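Ribonucleoside-diphosphate reductase (Pseudomonas aeruginosa, PDB 5IM3) probably makes deoxyribonucleotides for DNA synthesis by reducing ribonucleoside diphosphates, as an allosteric enzyme that binds dATP. Local coordinates at residues A[610-615]-A[621-626]; A[670-675]-A[682-687]. All coordinates share one frame; numbering follows the deposited sequence.

In the fold
Interactions 1 and 2 follow one another along the chain inside the ribonucleotide reductase barrel domain, their centres about 15 Å apart. Residues 610-615 lie in the loop between strand 600-608 and helix 620-640, whereas 670-675 takes in the end of helix 665-672 and the first residues of the link to helix 679-707. Interaction 1 is buried and mixes two hydrogen bonds with a leucine methyl over the histidine face. Interaction 2 is partly buried and smaller, with an amide set against an aromatic face and no hydrogen bond across. They touch where Ile613 CG2 packs 3.6 Å from Leu671 CB, and helix 679-707 also packs on Leu623 of interaction 1.

Interaction 1: residues A[610-615]-A[621-626]; sequences VNHIVD and AKLEKT
The His612 imidazole turns one face to Leu623 and its edge to the backbone and side chains of helix 620-640. Over that face comes Leu623 CD1, 4.1 Å from the centroid of the His612 ring, a CH-pi contact offset toward the rim. The edge, near the ring plane, meets Lys622 C and the methyl Thr626 CG2; His612 CD2 reaches to 3.6 Å from Leu623 CA. With CG anti to its own carbonyl carbon (chi1 -59°), the ring extends toward the helix, and His612 NE2 gives a hydrogen bond to Thr626 OG1 over 3.0 Å. That oxygen sits 38° out of the ring plane, so the bond is far from ideal for a ring N-H. Thr626 OG1 in turn donates to Leu623 O at 2.8 Å; threonine suits the place because one hydroxyl can accept from the ring and give to its own helix, while its methyl fills the ring edge. Alongside, Lys622 runs out extended, and Lys622 NZ bonds to Asn611 O at 3.1 Å, in the carbonyl plane with a C=O...N angle of 157°. Asn611 ND2 is held by Asp352, which also forms a long, weak ion pair with Lys622. This contact closes the turn between strand 600-608 and helix 620-640 of the barrel domain, a strand-to-helix connection. His612 ND1 gives to Asn608 O; if NE2 also carries a proton, as donation to Thr626 OG1 implies, the ring would be charged, but the bent bond leaves this open. His612 NE2 and Lys622 NZ are 5.5 Å apart, and Asp352 close by would probably ease any repulsion.

Interaction 2: residues A[670-675]-A[682-687]; sequences YLQHIP and IAFADQ
Gln672, near the end of helix 665-672, lies beside Phe684 of helix 679-707, two consecutive helices of the barrel domain joined by a short connection that begins with a Schellman motif. His673 takes a positive phi of 57° there, turning the chain out of the helix, and His673 N bonds back to Tyr670 O at 2.8 Å. The tight part of the contact is the amide on the ring: Gln672 NE2 stands 3.2 Å above the plane of Phe684, over its centre, with Phe684 CE1 as its nearest ring atom at 3.3 Å. Amide and ring planes are 77° apart, so the amide stands steeply on the face with its nitrogen foremost, while Gln672 OE1 lies farther out, 3.7 Å from Phe684 CD1. The side chain gets there by running extended beyond CG, and the phenyl meets it because CG is anti to the backbone N (chi1 172°), carrying the ring out from its helix. A glutamine fits here, since the same NE2 also gives a hydrogen bond to Ala668 O one turn back, which fixes the amide's rotation, and its partly positive N-H group is at ease over an electron-rich face. Phenylalanine offers that face while its buried ring also meets Phe665 and Leu669 of helix 665-672. The looser side lies at the partly exposed Ile674, just after the exposed His673, whose NE2 is bonded to Asp812. At Ile674 the branched side chain, well suited to a greasy margin, approaches the phenylalanine stem rather than its ring: Ile674 CD1 comes to 4.4 Å from Phe684 CB.

Interaction 1: residues A[610-615]-A[621-626]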
ATOM      1  N   VAL A 610     -22.155  32.246 -29.719  1.00 53.78           N
ATOM      2  CA  VAL A 610     -21.067  33.015 -30.317  1.00 56.80           C
ATOM      3  C   VAL A 610     -21.604  33.969 -31.374  1.00 58.02           C
ATOM      4  O   VAL A 610     -21.185  35.128 -31.455  1.00 59.39           O
ATOM      5  CB  VAL A 610     -20.001  32.070 -30.897  1.00 56.31           C
ATOM      6  CG1 VAL A 610     -19.018  32.838 -31.793  1.00 54.99           C
ATOM      7  CG2 VAL A 610     -19.263  31.366 -29.768  1.00 53.63           C
ATOM      8  N   ASN A 611     -22.534  33.498 -32.205  1.00 60.85           N
ATOM      9  CA  ASN A 611     -23.104  34.343 -33.247  1.00 62.35           C
ATOM     10  C   ASN A 611     -24.040  35.409 -32.698  1.00 63.48           C
ATOM     11  O   ASN A 611     -24.633  36.151 -33.492  1.00 63.87           O
ATOM     12  CB  ASN A 611     -23.846  33.484 -34.272  1.00 62.11           C
ATOM     13  CG  ASN A 611     -22.924  32.922 -35.337  1.00 62.88           C
ATOM     14  OD1 ASN A 611     -21.714  32.815 -35.137  1.00 63.31           O
ATOM     15  ND2 ASN A 611     -23.494  32.567 -36.483  1.00 62.07           N
ATOM     16  N   HIS A 612     -24.193  35.503 -31.375  1.00 60.89           N
ATOM     17  CA  HIS A 612     -24.998  36.548 -30.756  1.00 63.67           C
ATOM     18  C   HIS A 612     -24.174  37.410 -29.809  1.00 65.18           C
ATOM     19  O   HIS A 612     -24.733  38.080 -28.935  1.00 64.96           O
ATOM     20  CB  HIS A 612     -26.195  35.930 -30.034  1.00 61.58           C
ATOM     21  CG  HIS A 612     -27.079  35.134 -30.939  1.00 60.58           C
ATOM     22  ND1 HIS A 612     -26.776  33.847 -31.327  1.00 60.63           N
ATOM     23  CD2 HIS A 612     -28.237  35.453 -31.561  1.00 61.00           C
ATOM     24  CE1 HIS A 612     -27.720  33.403 -32.136  1.00 60.02           C
ATOM     25  NE2 HIS A 612     -28.616  34.359 -32.296  1.00 59.75           N
ATOM     26  N   ILE A 613     -22.852  37.402 -29.968  1.00 65.57           N
ATOM     27  CA  ILE A 613     -21.952  38.291 -29.245  1.00 67.08           C
ATOM     28  C   ILE A 613     -21.377  39.274 -30.254  1.00 71.14           C
ATOM     29  O   ILE A 613     -20.671  38.877 -31.190  1.00 70.58           O
ATOM     30  CB  ILE A 613     -20.833  37.517 -28.529  1.00 65.55           C
ATOM     31  CG1 ILE A 613     -21.417  36.521 -27.518  1.00 63.36           C
ATOM     32  CG2 ILE A 613     -19.874  38.485 -27.833  1.00 67.22           C
ATOM     33  CD1 ILE A 613     -22.161  37.166 -26.360  1.00 64.78           C
ATOM     34  N   VAL A 614     -21.676  40.553 -30.062  1.00 88.18           N
ATOM     35  CA  VAL A 614     -21.181  41.599 -30.951  1.00 93.07           C
ATOM     36  C   VAL A 614     -19.923  42.203 -30.337  1.00 94.26           C
ATOM     37  O   VAL A 614     -19.020  41.473 -29.910  1.00 95.69           O
ATOM     38  CB  VAL A 614     -22.267  42.661 -31.219  1.00 95.32           C
ATOM     39  CG1 VAL A 614     -23.351  42.074 -32.107  1.00 94.21           C
ATOM     40  CG2 VAL A 614     -22.861  43.177 -29.904  1.00 96.17           C
ATOM     41  N   ASP A 615     -19.843  43.531 -30.288  1.00 87.45           N
ATOM     42  CA  ASP A 615     -18.685  44.188 -29.705  1.00 86.49           C
ATOM     43  C   ASP A 615     -18.652  43.953 -28.200  1.00 84.65           C
ATOM     44  O   ASP A 615     -18.824  44.890 -27.414  1.00 85.71           O
ATOM     45  CB  ASP A 615     -18.712  45.681 -30.027  1.00 91.11           C
ATOM     46  CG  ASP A 615     -18.857  45.951 -31.514  1.00 93.15           C
ATOM     47  OD1 ASP A 615     -19.987  46.240 -31.961  1.00 93.61           O
ATOM     48  OD2 ASP A 615     -17.841  45.868 -32.238  1.00 94.65           O
ATOM     49  N   ALA A 621     -31.285  41.762 -29.368  1.00 68.92           N
ATOM     50  CA  ALA A 621     -32.259  41.854 -30.453  1.00 66.78           C
ATOM     51  C   ALA A 621     -32.143  40.671 -31.408  1.00 65.49           C
ATOM     52  O   ALA A 621     -33.147  40.029 -31.742  1.00 63.77           O
ATOM     53  CB  ALA A 621     -32.074  43.171 -31.208  1.00 69.63           C
ATOM     54  N   LYS A 622     -30.925  40.370 -31.866  1.00 68.63           N
ATOM     55  CA  LYS A 622     -30.740  39.262 -32.797  1.00 67.92           C
ATOM     56  C   LYS A 622     -31.112  37.933 -32.156  1.00 67.84           C
ATOM     57  O   LYS A 622     -31.514  36.995 -32.854  1.00 65.94           O
ATOM     58  CB  LYS A 622     -29.291  39.228 -33.287  1.00 69.58           C
ATOM     59  CG  LYS A 622     -29.016  38.183 -34.359  1.00 69.55           C
ATOM     60  CD  LYS A 622     -27.550  38.160 -34.763  1.00 67.84           C
ATOM     61  CE  LYS A 622     -27.294  37.129 -35.853  1.00 67.46           C
ATOM     62  NZ  LYS A 622     -25.851  37.021 -36.199  1.00 68.81           N
ATOM     63  N   LEU A 623     -30.994  37.840 -30.830  1.00 66.71           N
ATOM     64  CA  LEU A 623     -31.292  36.593 -30.138  1.00 63.24           C
ATOM     65  C   LEU A 623     -32.773  36.250 -30.233  1.00 65.05           C
ATOM     66  O   LEU A 623     -33.135  35.083 -30.424  1.00 63.28           O
ATOM     67  CB  LEU A 623     -30.855  36.703 -28.679  1.00 62.10           C
ATOM     68  CG  LEU A 623     -30.950  35.443 -27.819  1.00 59.64           C
ATOM     69  CD1 LEU A 623     -30.032  34.345 -28.340  1.00 56.95           C
ATOM     70  CD2 LEU A 623     -30.611  35.798 -26.381  1.00 59.40           C
ATOM     71  N   GLU A 624     -33.646  37.252 -30.102  1.00 72.04           N
ATOM     72  CA  GLU A 624     -35.079  36.995 -30.186  1.00 73.15           C
ATOM     73  C   GLU A 624     -35.456  36.424 -31.548  1.00 72.42           C
ATOM     74  O   GLU A 624     -36.227  35.461 -31.632  1.00 71.07           O
ATOM     75  CB  GLU A 624     -35.858  38.281 -29.907  1.00 75.68           C
ATOM     76  CG  GLU A 624     -37.361  38.151 -30.119  1.00 76.98           C
ATOM     77  CD  GLU A 624     -38.132  39.366 -29.647  1.00 80.14           C
ATOM     78  OE1 GLU A 624     -37.493  40.372 -29.270  1.00 81.92           O
ATOM     79  OE2 GLU A 624     -39.379  39.313 -29.650  1.00 81.33           O
ATOM     80  N   LYS A 625     -34.918  37.002 -32.625  1.00 67.38           N
ATOM     81  CA  LYS A 625     -35.250  36.530 -33.966  1.00 66.37           C
ATOM     82  C   LYS A 625     -34.836  35.077 -34.163  1.00 65.31           C
ATOM     83  O   LYS A 625     -35.584  34.285 -34.749  1.00 64.17           O
ATOM     84  CB  LYS A 625     -34.583  37.422 -35.009  1.00 66.59           C
ATOM     85  CG  LYS A 625     -35.141  38.832 -35.040  1.00 69.38           C
ATOM     86  CD  LYS A 625     -34.031  39.858 -35.075  1.00 70.07           C
ATOM     87  CE  LYS A 625     -34.578  41.270 -35.063  1.00 72.32           C
ATOM     88  NZ  LYS A 625     -33.479  42.272 -35.043  1.00 73.65           N
ATOM     89  N   THR A 626     -33.650  34.704 -33.682  1.00 66.11           N
ATOM     90  CA  THR A 626     -33.187  33.332 -33.859  1.00 66.97           C
ATOM     91  C   THR A 626     -33.995  32.360 -33.006  1.00 61.73           C
ATOM     92  O   THR A 626     -34.318  31.254 -33.455  1.00 59.08           O
ATOM     93  CB  THR A 626     -31.702  33.238 -33.518  1.00 70.56           C
ATOM     94  OG1 THR A 626     -31.498  33.692 -32.176  1.00 73.57           O
ATOM     95  CG2 THR A 626     -30.877  34.094 -34.480  1.00 70.90           C
TER

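Interaction 2: residues A[670-675]-A[682-687]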
ATOM      1  N   TYR A 670     -15.060  34.009 -23.726  1.00 63.73           N
ATOM      2  CA  TYR A 670     -13.828  34.562 -24.279  1.00 65.23           C
ATOM      3  C   TYR A 670     -14.074  35.929 -24.905  1.00 68.44           C
ATOM      4  O   TYR A 670     -13.316  36.878 -24.674  1.00 72.03           O
ATOM      5  CB  TYR A 670     -13.239  33.608 -25.322  1.00 65.00           C
ATOM      6  CG  TYR A 670     -12.720  32.288 -24.786  1.00 62.13           C
ATOM      7  CD1 TYR A 670     -12.231  32.176 -23.488  1.00 61.23           C
ATOM      8  CD2 TYR A 670     -12.708  31.153 -25.588  1.00 60.11           C
ATOM      9  CE1 TYR A 670     -11.751  30.969 -23.006  1.00 60.12           C
ATOM     10  CE2 TYR A 670     -12.235  29.944 -25.114  1.00 59.61           C
ATOM     11  CZ  TYR A 670     -11.755  29.857 -23.824  1.00 60.51           C
ATOM     12  OH  TYR A 670     -11.279  28.656 -23.352  1.00 60.08           O
ATOM     13  N   LEU A 671     -15.132  36.046 -25.711  1.00 67.97           N
ATOM     14  CA  LEU A 671     -15.399  37.300 -26.407  1.00 69.71           C
ATOM     15  C   LEU A 671     -15.682  38.446 -25.449  1.00 70.35           C
ATOM     16  O   LEU A 671     -15.516  39.609 -25.828  1.00 73.03           O
ATOM     17  CB  LEU A 671     -16.575  37.126 -27.368  1.00 68.86           C
ATOM     18  CG  LEU A 671     -16.329  36.197 -28.558  1.00 68.89           C
ATOM     19  CD1 LEU A 671     -17.584  36.070 -29.409  1.00 67.97           C
ATOM     20  CD2 LEU A 671     -15.162  36.696 -29.402  1.00 68.94           C
ATOM     21  N   GLN A 672     -16.113  38.147 -24.228  1.00 70.69           N
ATOM     22  CA  GLN A 672     -16.302  39.155 -23.198  1.00 70.92           C
ATOM     23  C   GLN A 672     -15.115  39.234 -22.245  1.00 71.13           C
ATOM     24  O   GLN A 672     -15.117  40.071 -21.338  1.00 72.61           O
ATOM     25  CB  GLN A 672     -17.587  38.862 -22.415  1.00 69.59           C
ATOM     26  CG  GLN A 672     -18.825  38.731 -23.297  1.00 68.61           C
ATOM     27  CD  GLN A 672     -20.047  38.279 -22.527  1.00 67.38           C
ATOM     28  OE1 GLN A 672     -20.737  39.088 -21.910  1.00 68.90           O
ATOM     29  NE2 GLN A 672     -20.321  36.977 -22.558  1.00 66.37           N
ATOM     30  N   HIS A 673     -14.099  38.392 -22.444  1.00 71.31           N
ATOM     31  CA  HIS A 673     -12.933  38.332 -21.564  1.00 72.78           C
ATOM     32  C   HIS A 673     -13.346  38.042 -20.125  1.00 71.89           C
ATOM     33  O   HIS A 673     -12.784  38.589 -19.172  1.00 74.13           O
ATOM     34  CB  HIS A 673     -12.112  39.620 -21.650  1.00 73.99           C
ATOM     35  CG  HIS A 673     -11.533  39.870 -23.007  1.00 76.05           C
ATOM     36  ND1 HIS A 673     -12.215  40.549 -23.992  1.00 76.51           N
ATOM     37  CD2 HIS A 673     -10.342  39.520 -23.546  1.00 76.40           C
ATOM     38  CE1 HIS A 673     -11.465  40.614 -25.078  1.00 77.13           C
ATOM     39  NE2 HIS A 673     -10.324  39.996 -24.835  1.00 76.11           N
ATOM     40  N   ILE A 674     -14.337  37.174 -19.968  1.00 66.71           N
ATOM     41  CA  ILE A 674     -14.806  36.733 -18.657  1.00 67.02           C
ATOM     42  C   ILE A 674     -14.217  35.351 -18.394  1.00 66.09           C
ATOM     43  O   ILE A 674     -14.464  34.428 -19.185  1.00 62.53           O
ATOM     44  CB  ILE A 674     -16.340  36.685 -18.584  1.00 66.35           C
ATOM     45  CG1 ILE A 674     -16.941  38.062 -18.881  1.00 67.54           C
ATOM     46  CG2 ILE A 674     -16.781  36.193 -17.207  1.00 66.47           C
ATOM     47  CD1 ILE A 674     -18.464  38.063 -18.913  1.00 66.57           C
ATOM     48  N   PRO A 675     -13.444  35.161 -17.324  1.00 76.75           N
ATOM     49  CA  PRO A 675     -13.024  33.801 -16.971  1.00 75.03           C
ATOM     50  C   PRO A 675     -14.198  33.012 -16.421  1.00 74.27           C
ATOM     51  O   PRO A 675     -15.067  33.555 -15.735  1.00 76.35           O
ATOM     52  CB  PRO A 675     -11.942  34.023 -15.908  1.00 77.97           C
ATOM     53  CG  PRO A 675     -12.263  35.349 -15.314  1.00 79.93           C
ATOM     54  CD  PRO A 675     -12.855  36.171 -16.425  1.00 79.47           C
ATOM     55  N   ILE A 682     -20.819  33.709 -13.860  1.00 68.93           N
ATOM     56  CA  ILE A 682     -22.067  33.282 -13.239  1.00 68.29           C
ATOM     57  C   ILE A 682     -23.182  34.264 -13.572  1.00 68.47           C
ATOM     58  O   ILE A 682     -24.333  33.870 -13.799  1.00 69.10           O
ATOM     59  CB  ILE A 682     -21.864  33.130 -11.720  1.00 70.42           C
ATOM     60  CG1 ILE A 682     -21.040  31.870 -11.437  1.00 70.64           C
ATOM     61  CG2 ILE A 682     -23.199  33.091 -10.989  1.00 71.24           C
ATOM     62  CD1 ILE A 682     -20.717  31.651  -9.971  1.00 73.56           C
ATOM     63  N   ALA A 683     -22.858  35.558 -13.609  1.00 63.92           N
ATOM     64  CA  ALA A 683     -23.852  36.567 -13.958  1.00 62.83           C
ATOM     65  C   ALA A 683     -24.284  36.436 -15.413  1.00 61.50           C
ATOM     66  O   ALA A 683     -25.479  36.505 -15.727  1.00 59.17           O
ATOM     67  CB  ALA A 683     -23.293  37.963 -13.686  1.00 63.77           C
ATOM     68  N   PHE A 684     -23.323  36.253 -16.323  1.00 63.40           N
ATOM     69  CA  PHE A 684     -23.666  36.096 -17.733  1.00 62.40           C
ATOM     70  C   PHE A 684     -24.489  34.833 -17.967  1.00 61.25           C
ATOM     71  O   PHE A 684     -25.405  34.826 -18.798  1.00 60.97           O
ATOM     72  CB  PHE A 684     -22.399  36.074 -18.587  1.00 62.12           C
ATOM     73  CG  PHE A 684     -22.652  35.726 -20.024  1.00 62.97           C
ATOM     74  CD1 PHE A 684     -23.313  36.614 -20.859  1.00 65.10           C
ATOM     75  CD2 PHE A 684     -22.236  34.511 -20.540  1.00 60.95           C
ATOM     76  CE1 PHE A 684     -23.555  36.294 -22.183  1.00 64.52           C
ATOM     77  CE2 PHE A 684     -22.472  34.185 -21.864  1.00 60.88           C
ATOM     78  CZ  PHE A 684     -23.134  35.076 -22.686  1.00 61.79           C
ATOM     79  N   ALA A 685     -24.173  33.750 -17.250  1.00 52.42           N
ATOM     80  CA  ALA A 685     -24.940  32.515 -17.400  1.00 52.30           C
ATOM     81  C   ALA A 685     -26.381  32.707 -16.947  1.00 53.96           C
ATOM     82  O   ALA A 685     -27.312  32.169 -17.557  1.00 51.92           O
ATOM     83  CB  ALA A 685     -24.285  31.388 -16.602  1.00 49.74           C
ATOM     84  N   ASP A 686     -26.579  33.471 -15.871  1.00 66.71           N
ATOM     85  CA  ASP A 686     -27.925  33.742 -15.376  1.00 69.03           C
ATOM     86  C   ASP A 686     -28.721  34.566 -16.379  1.00 68.66           C
ATOM     87  O   ASP A 686     -29.824  34.180 -16.782  1.00 66.85           O
ATOM     88  CB  ASP A 686     -27.834  34.467 -14.031  1.00 72.10           C
ATOM     89  CG  ASP A 686     -29.179  34.596 -13.338  1.00 74.93           C
ATOM     90  OD1 ASP A 686     -30.213  34.680 -14.033  1.00 74.87           O
ATOM     91  OD2 ASP A 686     -29.198  34.619 -12.090  1.00 76.61           O
ATOM     92  N   GLN A 687     -28.167  35.707 -16.800  1.00 66.00           N
ATOM     93  CA  GLN A 687     -28.925  36.657 -17.606  1.00 65.75           C
ATOM     94  C   GLN A 687     -29.110  36.177 -19.040  1.00 65.78           C
ATOM     95  O   GLN A 687     -30.148  36.453 -19.651  1.00 67.54           O
ATOM     96  CB  GLN A 687     -28.229  38.014 -17.588  1.00 69.24           C
ATOM     97  CG  GLN A 687     -28.087  38.597 -16.195  1.00 70.57           C
ATOM     98  CD  GLN A 687     -27.224  39.839 -16.170  1.00 71.59           C
ATOM     99  OE1 GLN A 687     -26.401  40.016 -15.271  1.00 72.60           O
ATOM    100  NE2 GLN A 687     -27.404  40.708 -17.158  1.00 73.15           N
TER